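Local coordinates for protein probable DNA endonuclease SmrA (Escherichia coli, PDB 3QD7) that acts as a DNA endonuclease that binds and cuts DNA, represented here by the fragment that carries its Smr domain, at residues Q22-R27 with I95-V100; G42-Q47 with P118-S123; M63-I68 with T105-V110. One frame throughout, in Å; residues are numbered along the deposited sequence.

In the fold
Three contacts fasten different parts of the alpha/beta fold of the Smr domain. Contact 1 joins the run into edge strand 25-27 to helix 92-105, and contact 3 joins the loop leaving that helix to helix 57-73. Their centres are about 14 Å apart and they touch, Phe-26 CE1 lying 3.6 Å from Thr-105 CG2. Contact 2 ties together two loops, with its centre about 16 Å from that of contact 1 and about 18 Å from that of contact 3. Contacts 2 and 3 lie on opposite sides of the chain's centre, yet Gln-47 O packs 3.9 Å from Phe-67 CE1. Contact 3 is a buried apolar cluster, whereas contacts 1 and 2 are only partly buried.

Contact 1 of 3, residues Q22-R27 with I95-V100; sequences QPLEFR and IVRSYV
Gln-22 meets helix 92-105 through its main chain: the guanidinium of Arg-97 is turned onto its carbonyl oxygen. Arg-97 NH1 gives a nearly straight hydrogen bond to Gln-22 O, 2.7 Å long with an angle of 165° at the hydrogen. The donor lies in the carbonyl plane, and the oxygen lies almost exactly in the guanidinium plane, so the approach is edge-on. A second, weak bond runs from Arg-97 NH2 to the same Gln-22 O at 3.3 Å. Pro-23 follows with its ring turned from the helix, its apolar surface resting on Thr-115 of strand 110-115. Leu-24 then points back to the helix and supplies the apolar half of the contact. Its CD1 lies 3.8 Å from Arg-97 CG, and its CD2 is 3.9 Å from the same Arg-97 CG. The two side chains run past each other in opposite directions, leucine branches against arginine methylenes. A bend at chi3 of Arg-97 (69°) swings the guanidinium off this apolar stem toward Gln-22, although NH1 still passes 3.7 Å from Leu-24 CD1. Arg-97 NH2 also bonds Pro-19 O, so one guanidinium gathers carbonyl oxygens from the chain leading into strand 25-27. Because these acceptors are backbone atoms, the grip probably helps hold the path of that chain and depends little on the Gln-22 side chain.

Contact 2 of 3, residues G42-Q47 with P118-S123; sequences GKYPQQ and PHHGGS
His-120 ND1 is hydrogen-bonded to the hydroxyl of Tyr-127, and this bond helps fix the rotation of an imidazole that presents one face to Tyr-44. No hydrogen bond joins the two segments; ring contacts do the work. The edge of the Tyr-44 ring is directed at the His-120 face in an edge-to-face pair, with centroids 5.3 Å apart and planes inclined at 60°. Tyr-44 CB adds an off-centre CH-pi contact, 4.2 Å from the centroid of the His-120 ring, and lies 3.8 Å from His-120 NE2. Farther along the tyrosine, CD2 comes within 4.0 Å of His-120 CE1. With CG of His-120 anti to its carbonyl carbon (chi1 -81°), the imidazole is carried out toward Tyr-44 CB, and the two side chains cross at about a right angle. The opposite face of the imidazole is met near its rim by His-119 CD2, 3.7 Å above the plane of the His-120 ring. A backbone bond from Gly-121 N to Pro-118 O closes the turn that presents His-120. Tyr-44 is long enough to carry its hydroxyl to Leu-39 O, while its ring stacks on that of Tyr-127 and rests against Asn-78 and Leu-80 of strand 78-82. The pair thus joins the loop between helix 37-40 and strand 49-51 to the connection between strands 110-115 and 125-130.

Contact 3 of 3, residues M63-I68 with T105-V110; sequences MVFSFI and TEFDDV
This is a buried, essentially apolar contact between side chains in which Phe-107, on the loop from helix 92-105 to strand 110-115, packs against helix 57-73. Ile-68 takes one face of its ring: CG2 stands 3.8 Å from the Phe-107 centroid, only 8° off the normal, a well-centred CH-pi contact. The methyl is placed there by its position anti to the backbone N of Ile-68, while Ile-68 CB sits 3.8 Å from Phe-107 CZ. Phe-65 meets the far end of the ring, its CA at the edge, 3.9 Å from Phe-107 CZ, and its CD2 4.0 Å from that same CZ. Beta-branched Ile-68 and flat Phe-65 thus offer two surfaces one turn apart, and Phe-9 meets both phenylalanine rings edge-to-face. Replacing Phe-107 by an alanine would probably open a gap over Ile-68 and leave the Phe-65 ring short of a neighbour. The phenylalanine also begins a type I beta turn reaching Val-110, where strand 110-115 starts. Phe-107 thereby ties the turn after helix 92-105 to the beta-alpha-beta crossover helix 57-73, whose Phe-67 and Ile-68 rest on Val-79 of the sheet, within the alpha/beta layering of the Smr domain.

Contact 1 of 3, residues Q22-R27 with I95-V100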
loop_
_atom_site.group_PDB
_atom_site.type_symbol
_atom_site.label_atom_id
_atom_site.label_comp_id
_atom_site.label_asym_id
_atom_site.label_seq_id
_atom_site.Cartn_x
_atom_site.Cartn_y
_atom_site.Cartn_z
ATOM N N GLN A 22 5.944 -10.394 10.695
ATOM C CA GLN A 22 5.272 -9.117 10.945
ATOM C C GLN A 22 4.248 -8.746 9.853
ATOM O O GLN A 22 4.588 -8.695 8.663
ATOM C CB GLN A 22 6.266 -7.976 11.176
ATOM C CG GLN A 22 7.035 -8.118 12.495
ATOM C CD GLN A 22 8.101 -7.054 12.718
ATOM O OE1 GLN A 22 8.167 -6.027 12.013
ATOM N NE2 GLN A 22 8.943 -7.289 13.727
ATOM N N PRO A 23 3.001 -8.464 10.267
ATOM C CA PRO A 23 1.994 -7.966 9.337
ATOM C C PRO A 23 2.300 -6.527 8.988
ATOM O O PRO A 23 3.180 -5.913 9.602
ATOM C CB PRO A 23 0.709 -8.017 10.156
ATOM C CG PRO A 23 1.165 -7.773 11.556
ATOM C CD PRO A 23 2.487 -8.493 11.655
ATOM N N LEU A 24 1.596 -6.022 7.985
ATOM C CA LEU A 24 1.638 -4.623 7.614
ATOM C C LEU A 24 0.581 -3.948 8.458
ATOM O O LEU A 24 -0.575 -4.322 8.382
ATOM C CB LEU A 24 1.340 -4.448 6.106
ATOM C CG LEU A 24 2.483 -3.958 5.229
ATOM C CD1 LEU A 24 3.803 -4.688 5.497
ATOM C CD2 LEU A 24 2.109 -3.980 3.764
ATOM N N GLU A 25 0.988 -2.996 9.288
ATOM C CA GLU A 25 0.064 -2.161 10.030
ATOM C C GLU A 25 0.660 -0.773 10.268
ATOM O O GLU A 25 1.854 -0.627 10.611
ATOM C CB GLU A 25 -0.313 -2.807 11.346
ATOM C CG GLU A 25 -1.324 -3.948 11.242
ATOM C CD GLU A 25 -1.592 -4.587 12.588
ATOM O OE1 GLU A 25 -0.889 -4.196 13.555
ATOM O OE2 GLU A 25 -2.488 -5.468 12.689
ATOM N N PHE A 26 -0.160 0.248 10.059
ATOM C CA PHE A 26 0.284 1.629 10.193
ATOM C C PHE A 26 -0.946 2.453 10.458
ATOM O O PHE A 26 -1.971 2.261 9.799
ATOM C CB PHE A 26 0.998 2.126 8.906
ATOM C CG PHE A 26 1.287 3.601 8.895
ATOM C CD1 PHE A 26 2.332 4.130 9.640
ATOM C CD2 PHE A 26 0.529 4.457 8.127
ATOM C CE1 PHE A 26 2.597 5.523 9.650
ATOM C CE2 PHE A 26 0.781 5.823 8.108
ATOM C CZ PHE A 26 1.827 6.361 8.889
ATOM N N ARG A 27 -0.838 3.378 11.409
ATOM C CA ARG A 27 -1.912 4.296 11.707
ATOM C C ARG A 27 -1.304 5.637 12.123
ATOM O O ARG A 27 -0.443 5.683 13.004
ATOM C CB ARG A 27 -2.801 3.712 12.811
ATOM C CG ARG A 27 -3.981 4.582 13.226
ATOM C CD ARG A 27 -4.695 3.991 14.462
ATOM N NE ARG A 27 -3.771 3.789 15.584
ATOM C CZ ARG A 27 -3.794 2.742 16.406
ATOM N NH1 ARG A 27 -4.692 1.784 16.236
ATOM N NH2 ARG A 27 -2.907 2.650 17.394
ATOM N N ILE A 95 10.231 -8.028 -0.411
ATOM C CA ILE A 95 10.949 -6.790 -0.714
ATOM C C ILE A 95 9.956 -5.735 -1.220
ATOM O O ILE A 95 9.952 -4.591 -0.746
ATOM C CB ILE A 95 12.086 -6.999 -1.751
ATOM C CG1 ILE A 95 13.194 -7.927 -1.215
ATOM C CG2 ILE A 95 12.679 -5.672 -2.163
ATOM C CD1 ILE A 95 13.717 -7.574 0.165
ATOM N N VAL A 96 9.128 -6.128 -2.184
ATOM C CA VAL A 96 8.030 -5.294 -2.647
ATOM C C VAL A 96 7.114 -4.842 -1.488
ATOM O O VAL A 96 6.812 -3.654 -1.381
ATOM C CB VAL A 96 7.195 -5.965 -3.764
ATOM C CG1 VAL A 96 5.964 -5.087 -4.153
ATOM C CG2 VAL A 96 8.057 -6.190 -5.000
ATOM N N ARG A 97 6.682 -5.793 -0.654
ATOM C CA ARG A 97 5.848 -5.523 0.506
ATOM C C ARG A 97 6.521 -4.479 1.411
ATOM O O ARG A 97 5.864 -3.569 1.925
ATOM C CB ARG A 97 5.593 -6.823 1.295
ATOM C CG ARG A 97 4.498 -6.682 2.386
ATOM C CD ARG A 97 4.235 -7.985 3.129
ATOM N NE ARG A 97 5.365 -8.371 3.973
ATOM C CZ ARG A 97 5.317 -8.531 5.291
ATOM N NH1 ARG A 97 4.175 -8.354 5.972
ATOM N NH2 ARG A 97 6.430 -8.870 5.933
ATOM N N SER A 98 7.836 -4.627 1.609
ATOM C CA SER A 98 8.581 -3.722 2.515
ATOM C C SER A 98 8.681 -2.306 1.961
ATOM O O SER A 98 8.531 -1.340 2.714
ATOM C CB SER A 98 9.966 -4.264 2.869
ATOM O OG SER A 98 9.853 -5.424 3.644
ATOM N N TYR A 99 8.884 -2.194 0.647
ATOM C CA TYR A 99 8.878 -0.891 -0.013
ATOM C C TYR A 99 7.509 -0.267 0.045
ATOM O O TYR A 99 7.396 0.949 0.281
ATOM C CB TYR A 99 9.347 -1.003 -1.465
ATOM C CG TYR A 99 10.842 -0.833 -1.623
ATOM C CD1 TYR A 99 11.488 0.335 -1.169
ATOM C CD2 TYR A 99 11.622 -1.833 -2.218
ATOM C CE1 TYR A 99 12.861 0.501 -1.317
ATOM C CE2 TYR A 99 13.017 -1.679 -2.364
ATOM C CZ TYR A 99 13.616 -0.505 -1.910
ATOM O OH TYR A 99 14.964 -0.341 -2.039
ATOM N N VAL A 100 6.461 -1.081 -0.170
ATOM C CA VAL A 100 5.089 -0.539 -0.147
ATOM C C VAL A 100 4.786 0.006 1.264
ATOM O O VAL A 100 4.193 1.077 1.421
ATOM C CB VAL A 100 4.016 -1.589 -0.601
ATOM C CG1 VAL A 100 2.596 -1.098 -0.266
ATOM C CG2 VAL A 100 4.134 -1.926 -2.125
#

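Contact 2 of 3, residues G42-Q47 with P118-S123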
loop_
_atom_site.group_PDB
_atom_site.type_symbol
_atom_site.label_atom_id
_atom_site.label_comp_id
_atom_site.label_asym_id
_atom_site.label_seq_id
_atom_site.Cartn_x
_atom_site.Cartn_y
_atom_site.Cartn_z
ATOM N N GLY A 42 -14.595 -1.531 4.377
ATOM C CA GLY A 42 -14.537 -0.779 3.134
ATOM C C GLY A 42 -14.930 -1.613 1.916
ATOM O O GLY A 42 -14.962 -2.846 1.957
ATOM N N LYS A 43 -15.247 -0.922 0.832
ATOM C CA LYS A 43 -15.610 -1.544 -0.418
ATOM C C LYS A 43 -14.354 -1.549 -1.282
ATOM O O LYS A 43 -13.735 -0.502 -1.461
ATOM C CB LYS A 43 -16.702 -0.697 -1.076
ATOM C CG LYS A 43 -17.693 -1.463 -1.920
ATOM C CD LYS A 43 -18.539 -0.507 -2.750
ATOM C CE LYS A 43 -19.077 -1.215 -3.997
ATOM N NZ LYS A 43 -19.148 -0.263 -5.157
ATOM N N TYR A 44 -13.955 -2.711 -1.803
ATOM C CA TYR A 44 -12.773 -2.758 -2.676
ATOM C C TYR A 44 -13.037 -3.298 -4.075
ATOM O O TYR A 44 -12.623 -4.409 -4.390
ATOM C CB TYR A 44 -11.627 -3.530 -2.030
ATOM C CG TYR A 44 -11.142 -2.904 -0.753
ATOM C CD1 TYR A 44 -10.048 -2.028 -0.746
ATOM C CD2 TYR A 44 -11.782 -3.184 0.458
ATOM C CE1 TYR A 44 -9.589 -1.465 0.437
ATOM C CE2 TYR A 44 -11.344 -2.623 1.638
ATOM C CZ TYR A 44 -10.259 -1.768 1.614
ATOM O OH TYR A 44 -9.861 -1.236 2.794
ATOM N N PRO A 45 -13.702 -2.495 -4.929
ATOM C CA PRO A 45 -13.928 -2.907 -6.306
ATOM C C PRO A 45 -12.604 -3.013 -7.084
ATOM O O PRO A 45 -11.545 -2.596 -6.586
ATOM C CB PRO A 45 -14.805 -1.780 -6.865
ATOM C CG PRO A 45 -14.468 -0.585 -6.053
ATOM C CD PRO A 45 -14.133 -1.103 -4.683
ATOM N N GLN A 46 -12.656 -3.561 -8.291
ATOM C CA GLN A 46 -11.431 -3.782 -9.053
ATOM C C GLN A 46 -10.605 -2.515 -9.310
ATOM O O GLN A 46 -9.381 -2.568 -9.307
ATOM C CB GLN A 46 -11.743 -4.462 -10.374
ATOM C CG GLN A 46 -10.506 -4.848 -11.165
ATOM C CD GLN A 46 -10.872 -5.252 -12.572
ATOM O OE1 GLN A 46 -12.048 -5.487 -12.873
ATOM N NE2 GLN A 46 -9.878 -5.328 -13.447
ATOM N N GLN A 47 -11.265 -1.388 -9.543
ATOM C CA GLN A 47 -10.548 -0.186 -9.913
ATOM C C GLN A 47 -9.878 0.482 -8.704
ATOM O O GLN A 47 -9.102 1.433 -8.846
ATOM C CB GLN A 47 -11.453 0.789 -10.707
ATOM C CG GLN A 47 -12.555 1.490 -9.924
ATOM C CD GLN A 47 -13.834 0.648 -9.746
ATOM O OE1 GLN A 47 -14.692 1.001 -8.935
ATOM N NE2 GLN A 47 -13.965 -0.464 -10.503
ATOM N N PRO A 118 -8.332 -12.578 4.008
ATOM C CA PRO A 118 -8.029 -13.572 2.973
ATOM C C PRO A 118 -8.837 -13.425 1.686
ATOM O O PRO A 118 -8.319 -13.689 0.603
ATOM C CB PRO A 118 -8.356 -14.897 3.659
ATOM C CG PRO A 118 -8.197 -14.575 5.194
ATOM C CD PRO A 118 -8.784 -13.223 5.269
ATOM N N HIS A 119 -10.070 -12.955 1.776
ATOM C CA HIS A 119 -10.876 -12.840 0.562
ATOM C C HIS A 119 -10.410 -11.674 -0.317
ATOM O O HIS A 119 -10.904 -11.505 -1.424
ATOM C CB HIS A 119 -12.380 -12.773 0.879
ATOM C CG HIS A 119 -12.832 -11.470 1.456
ATOM N ND1 HIS A 119 -12.494 -11.058 2.727
ATOM C CD2 HIS A 119 -13.624 -10.497 0.946
ATOM C CE1 HIS A 119 -13.049 -9.887 2.973
ATOM N NE2 HIS A 119 -13.738 -9.522 1.906
ATOM N N HIS A 120 -9.456 -10.883 0.181
ATOM C CA HIS A 120 -8.847 -9.821 -0.617
ATOM C C HIS A 120 -7.352 -10.070 -0.793
ATOM O O HIS A 120 -6.595 -9.148 -1.051
ATOM C CB HIS A 120 -9.128 -8.426 -0.042
ATOM C CG HIS A 120 -10.476 -7.881 -0.401
ATOM N ND1 HIS A 120 -11.389 -7.463 0.548
ATOM C CD2 HIS A 120 -11.073 -7.698 -1.608
ATOM C CE1 HIS A 120 -12.494 -7.061 -0.059
ATOM N NE2 HIS A 120 -12.325 -7.180 -1.366
ATOM N N GLY A 121 -6.951 -11.337 -0.703
ATOM C CA GLY A 121 -5.568 -11.734 -0.935
ATOM C C GLY A 121 -4.762 -11.992 0.334
ATOM O O GLY A 121 -3.616 -12.424 0.263
ATOM N N GLY A 122 -5.364 -11.722 1.493
ATOM C CA GLY A 122 -4.726 -12.007 2.793
ATOM C C GLY A 122 -3.369 -11.366 2.965
ATOM O O GLY A 122 -3.154 -10.198 2.612
ATOM N N SER A 123 -2.438 -12.155 3.474
ATOM C CA SER A 123 -1.068 -11.694 3.712
ATOM C C SER A 123 -0.317 -11.263 2.424
ATOM O O SER A 123 0.783 -10.709 2.493
ATOM C CB SER A 123 -0.278 -12.748 4.515
ATOM O OG SER A 123 0.274 -13.723 3.651
#

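Contact 3 of 3, residues M63-I68 with T105-V110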
loop_
_atom_site.group_PDB
_atom_site.type_symbol
_atom_site.label_atom_id
_atom_site.label_comp_id
_atom_site.label_asym_id
_atom_site.label_seq_id
_atom_site.Cartn_x
_atom_site.Cartn_y
_atom_site.Cartn_z
ATOM N N MET A 63 4.263 2.676 -10.322
ATOM C CA MET A 63 2.846 2.286 -10.271
ATOM C C MET A 63 2.141 2.748 -8.983
ATOM O O MET A 63 1.039 3.265 -9.016
ATOM C CB MET A 63 2.719 0.758 -10.414
ATOM C CG MET A 63 3.151 0.226 -11.780
ATOM S SD MET A 63 3.378 -1.567 -11.781
ATOM C CE MET A 63 1.683 -2.100 -11.989
ATOM N N VAL A 64 2.791 2.565 -7.846
ATOM C CA VAL A 64 2.197 2.956 -6.559
ATOM C C VAL A 64 1.970 4.477 -6.534
ATOM O O VAL A 64 0.908 4.963 -6.151
ATOM C CB VAL A 64 3.112 2.464 -5.361
ATOM C CG1 VAL A 64 2.706 3.092 -4.022
ATOM C CG2 VAL A 64 3.114 0.918 -5.287
ATOM N N PHE A 65 2.987 5.215 -6.953
ATOM C CA PHE A 65 2.905 6.657 -6.990
ATOM C C PHE A 65 1.770 7.089 -7.896
ATOM O O PHE A 65 0.888 7.845 -7.487
ATOM C CB PHE A 65 4.227 7.241 -7.465
ATOM C CG PHE A 65 4.228 8.727 -7.556
ATOM C CD1 PHE A 65 4.255 9.357 -8.801
ATOM C CD2 PHE A 65 4.227 9.504 -6.401
ATOM C CE1 PHE A 65 4.282 10.751 -8.895
ATOM C CE2 PHE A 65 4.258 10.906 -6.489
ATOM C CZ PHE A 65 4.274 11.519 -7.739
ATOM N N SER A 66 1.778 6.582 -9.122
ATOM C CA SER A 66 0.749 6.922 -10.093
ATOM C C SER A 66 -0.658 6.477 -9.638
ATOM O O SER A 66 -1.641 7.203 -9.797
ATOM C CB SER A 66 1.124 6.281 -11.435
ATOM O OG SER A 66 0.214 6.682 -12.434
ATOM N N PHE A 67 -0.746 5.273 -9.066
ATOM C CA PHE A 67 -2.032 4.721 -8.609
ATOM C C PHE A 67 -2.599 5.545 -7.453
ATOM O O PHE A 67 -3.777 5.897 -7.439
ATOM C CB PHE A 67 -1.852 3.252 -8.184
ATOM C CG PHE A 67 -3.084 2.635 -7.565
ATOM C CD1 PHE A 67 -4.180 2.256 -8.364
ATOM C CD2 PHE A 67 -3.138 2.404 -6.177
ATOM C CE1 PHE A 67 -5.323 1.655 -7.786
ATOM C CE2 PHE A 67 -4.272 1.800 -5.601
ATOM C CZ PHE A 67 -5.367 1.430 -6.407
ATOM N N ILE A 68 -1.767 5.856 -6.471
ATOM C CA ILE A 68 -2.266 6.654 -5.351
ATOM C C ILE A 68 -2.697 8.072 -5.787
ATOM O O ILE A 68 -3.765 8.561 -5.378
ATOM C CB ILE A 68 -1.246 6.710 -4.184
ATOM C CG1 ILE A 68 -0.988 5.293 -3.654
ATOM C CG2 ILE A 68 -1.782 7.661 -3.045
ATOM C CD1 ILE A 68 -2.186 4.660 -2.960
ATOM N N THR A 105 3.553 5.510 3.808
ATOM C CA THR A 105 3.703 6.507 4.883
ATOM C C THR A 105 4.188 7.867 4.341
ATOM O O THR A 105 4.058 8.892 5.022
ATOM C CB THR A 105 4.659 6.061 6.002
ATOM O OG1 THR A 105 5.996 6.039 5.495
ATOM C CG2 THR A 105 4.293 4.661 6.555
ATOM N N GLU A 106 4.730 7.875 3.125
ATOM C CA GLU A 106 5.267 9.114 2.516
ATOM C C GLU A 106 4.218 10.030 1.854
ATOM O O GLU A 106 4.499 11.206 1.535
ATOM C CB GLU A 106 6.388 8.761 1.539
ATOM C CG GLU A 106 7.601 8.298 2.284
ATOM C CD GLU A 106 8.704 7.785 1.400
ATOM O OE1 GLU A 106 8.440 7.321 0.295
ATOM O OE2 GLU A 106 9.860 7.800 1.840
ATOM N N PHE A 107 3.019 9.487 1.639
ATOM C CA PHE A 107 1.892 10.272 1.203
ATOM C C PHE A 107 1.222 10.947 2.399
ATOM O O PHE A 107 0.776 10.289 3.355
ATOM C CB PHE A 107 0.873 9.386 0.471
ATOM C CG PHE A 107 1.356 8.870 -0.867
ATOM C CD1 PHE A 107 1.306 9.678 -2.004
ATOM C CD2 PHE A 107 1.838 7.567 -0.994
ATOM C CE1 PHE A 107 1.745 9.219 -3.235
ATOM C CE2 PHE A 107 2.275 7.089 -2.237
ATOM C CZ PHE A 107 2.223 7.911 -3.361
ATOM N N ASP A 108 1.132 12.262 2.330
ATOM C CA ASP A 108 0.326 13.028 3.269
ATOM C C ASP A 108 -1.126 12.507 3.447
ATOM O O ASP A 108 -1.662 12.556 4.553
ATOM C CB ASP A 108 0.307 14.510 2.842
ATOM C CG ASP A 108 0.072 15.431 4.000
ATOM O OD1 ASP A 108 0.805 15.316 5.012
ATOM O OD2 ASP A 108 -0.850 16.258 3.902
ATOM N N ASP A 109 -1.745 11.992 2.378
ATOM C CA ASP A 109 -3.175 11.608 2.401
ATOM C C ASP A 109 -3.464 10.138 2.818
ATOM O O ASP A 109 -4.634 9.717 2.893
ATOM C CB ASP A 109 -3.831 11.893 1.054
ATOM C CG ASP A 109 -3.867 13.380 0.713
ATOM O OD1 ASP A 109 -4.492 14.169 1.451
ATOM O OD2 ASP A 109 -3.281 13.767 -0.308
ATOM N N VAL A 110 -2.415 9.378 3.098
ATOM C CA VAL A 110 -2.560 8.025 3.611
ATOM C C VAL A 110 -2.759 8.107 5.137
ATOM O O VAL A 110 -1.893 8.598 5.863
ATOM C CB VAL A 110 -1.327 7.146 3.235
ATOM C CG1 VAL A 110 -1.198 5.893 4.135
ATOM C CG2 VAL A 110 -1.392 6.746 1.784
#